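Local coordinates for flagellar brake protein YcgR (Escherichia coli, PDB 5Y6F), which acts as a flagellar brake, binding c-di-GMP and then elements of the flagellar motor so that swimming and swarming slow down, at residues F84-L89 against V103-L108. Numbering follows the deposited sequence.
Sequences FTVEQL and VPPPTL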
loop_
_atom_site.group_PDB
_atom_site.type_symbol
_atom_site.label_atom_id
_atom_site.label_comp_id
_atom_site.label_asym_id
_atom_site.label_seq_id
_atom_site.Cartn_x
_atom_site.Cartn_y
_atom_site.Cartn_z
ATOM N N PHE A 84 -13.070 -0.532 -5.343
ATOM C CA PHE A 84 -14.337 -0.542 -6.074
ATOM C C PHE A 84 -14.928 0.858 -6.000
ATOM O O PHE A 84 -14.426 1.737 -5.294
ATOM C CB PHE A 84 -15.345 -1.549 -5.498
ATOM C CG PHE A 84 -15.617 -1.322 -4.003
ATOM C CD1 PHE A 84 -14.695 -1.753 -3.041
ATOM C CD2 PHE A 84 -16.758 -0.636 -3.579
ATOM C CE1 PHE A 84 -14.930 -1.531 -1.642
ATOM C CE2 PHE A 84 -17.003 -0.404 -2.213
ATOM C CZ PHE A 84 -16.096 -0.863 -1.248
ATOM N N THR A 85 -16.026 1.028 -6.722
ATOM C CA THR A 85 -16.709 2.285 -6.902
ATOM C C THR A 85 -18.178 2.137 -6.521
ATOM O O THR A 85 -18.790 1.096 -6.769
ATOM C CB THR A 85 -16.609 2.720 -8.364
ATOM O OG1 THR A 85 -15.272 3.147 -8.615
ATOM C CG2 THR A 85 -17.466 3.867 -8.566
ATOM N N VAL A 86 -18.756 3.194 -5.937
ATOM C CA VAL A 86 -20.196 3.255 -5.703
ATOM C C VAL A 86 -20.704 4.591 -6.218
ATOM O O VAL A 86 -19.970 5.583 -6.266
ATOM C CB VAL A 86 -20.562 3.048 -4.211
ATOM C CG1 VAL A 86 -20.126 1.644 -3.741
ATOM C CG2 VAL A 86 -19.926 4.115 -3.325
ATOM N N GLU A 87 -21.973 4.613 -6.623
ATOM C CA GLU A 87 -22.478 5.791 -7.318
ATOM C C GLU A 87 -22.692 6.946 -6.351
ATOM O O GLU A 87 -22.517 8.118 -6.724
ATOM C CB GLU A 87 -23.781 5.460 -8.068
ATOM C CG GLU A 87 -23.759 5.723 -9.584
ATOM C CD GLU A 87 -25.117 6.197 -10.124
ATOM O OE1 GLU A 87 -25.962 6.645 -9.310
ATOM O OE2 GLU A 87 -25.342 6.131 -11.362
ATOM N N GLN A 88 -23.082 6.639 -5.110
ATOM C CA GLN A 88 -23.452 7.670 -4.141
ATOM C C GLN A 88 -23.536 7.076 -2.739
ATOM O O GLN A 88 -23.781 5.873 -2.573
ATOM C CB GLN A 88 -24.788 8.331 -4.492
ATOM C CG GLN A 88 -25.192 9.352 -3.439
ATOM C CD GLN A 88 -26.335 10.248 -3.856
ATOM O OE1 GLN A 88 -26.404 10.694 -5.005
ATOM N NE2 GLN A 88 -27.235 10.531 -2.912
ATOM N N LEU A 89 -23.314 7.934 -1.740
ATOM C CA LEU A 89 -23.475 7.585 -0.332
ATOM C C LEU A 89 -24.597 8.439 0.247
ATOM O O LEU A 89 -24.721 9.620 -0.090
ATOM C CB LEU A 89 -22.162 7.777 0.467
ATOM C CG LEU A 89 -20.949 6.874 0.115
ATOM C CD1 LEU A 89 -19.705 7.223 0.946
ATOM C CD2 LEU A 89 -21.243 5.354 0.224
ATOM N N VAL A 103 -25.753 0.717 -1.659
ATOM C CA VAL A 103 -25.782 -0.592 -2.316
ATOM C C VAL A 103 -24.348 -1.068 -2.520
ATOM O O VAL A 103 -23.458 -0.243 -2.819
ATOM C CB VAL A 103 -26.527 -0.490 -3.664
ATOM C CG1 VAL A 103 -26.430 -1.788 -4.447
ATOM C CG2 VAL A 103 -27.968 -0.135 -3.438
ATOM N N PRO A 104 -24.041 -2.348 -2.355
ATOM C CA PRO A 104 -22.680 -2.814 -2.639
ATOM C C PRO A 104 -22.376 -2.670 -4.119
ATOM O O PRO A 104 -23.300 -2.574 -4.947
ATOM C CB PRO A 104 -22.708 -4.291 -2.220
ATOM C CG PRO A 104 -23.882 -4.403 -1.286
ATOM C CD PRO A 104 -24.892 -3.415 -1.804
ATOM N N PRO A 105 -21.099 -2.615 -4.483
ATOM C CA PRO A 105 -20.737 -2.588 -5.896
ATOM C C PRO A 105 -21.045 -3.927 -6.534
ATOM O O PRO A 105 -20.852 -4.982 -5.913
ATOM C CB PRO A 105 -19.216 -2.331 -5.863
ATOM C CG PRO A 105 -18.785 -3.024 -4.585
ATOM C CD PRO A 105 -19.908 -2.749 -3.605
ATOM N N PRO A 106 -21.512 -3.938 -7.775
ATOM C CA PRO A 106 -21.668 -5.227 -8.469
ATOM C C PRO A 106 -20.324 -5.900 -8.831
ATOM O O PRO A 106 -20.319 -7.099 -9.132
ATOM C CB PRO A 106 -22.497 -4.853 -9.709
ATOM C CG PRO A 106 -22.127 -3.424 -9.986
ATOM C CD PRO A 106 -21.872 -2.791 -8.625
ATOM N N THR A 107 -19.195 -5.185 -8.777
ATOM C CA THR A 107 -17.868 -5.724 -9.092
ATOM C C THR A 107 -16.827 -5.012 -8.227
ATOM O O THR A 107 -17.057 -3.902 -7.759
ATOM C CB THR A 107 -17.481 -5.529 -10.571
ATOM O OG1 THR A 107 -17.005 -4.184 -10.761
ATOM C CG2 THR A 107 -18.673 -5.705 -11.524
ATOM N N LEU A 108 -15.687 -5.671 -8.043
ATOM C CA LEU A 108 -14.579 -5.111 -7.285
ATOM C C LEU A 108 -13.231 -5.659 -7.764
ATOM O O LEU A 108 -13.146 -6.786 -8.254
ATOM C CB LEU A 108 -14.760 -5.382 -5.789
ATOM C CG LEU A 108 -14.884 -6.846 -5.363
ATOM C CD1 LEU A 108 -13.628 -7.623 -5.729
ATOM C CD2 LEU A 108 -15.163 -6.947 -3.872
#
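Phe84 meets Pro105 where strand 80-86 faces the proline-rich loop that links strands 97-102 and 108-111 in the antiparallel β-sheet of the YcgR N-terminal (PilZN) domain. No hydrogen bond joins the two segments; Pro104 to Pro106 have no backbone N-H to offer, and the contact is mainly apolar. The Pro105 ring approaches the Phe84 ring obliquely, its CG 3.3 Å from CD2 of Phe84, a compact ring without polar side-chain atoms set against a wide, flat apolar one. Phe84 holds CG between its backbone N and carbonyl carbon (chi1 56°), which puts CD2 against Pro105, while Leu20 of helix 13-25 and Leu51 touch both residues. With an alanine in place of Phe84, CG of Pro105 would probably lose its aromatic neighbour, and a gap would open between it, Leu20 and Leu51. Where the loop enters strand 108-111, CB of Phe84 lies 3.9 Å from CB of Leu108. At the other end branched Val86 suits a strand; its CG1 lies 3.9 Å from Val103 O and, more loosely, 4.4 Å from CD of Pro105. Other backbone carbonyls also meet carbon: CB of Phe84 rests 3.7 Å from Thr107 O, and CB of Pro105 sits 3.6 Å from Thr85 O.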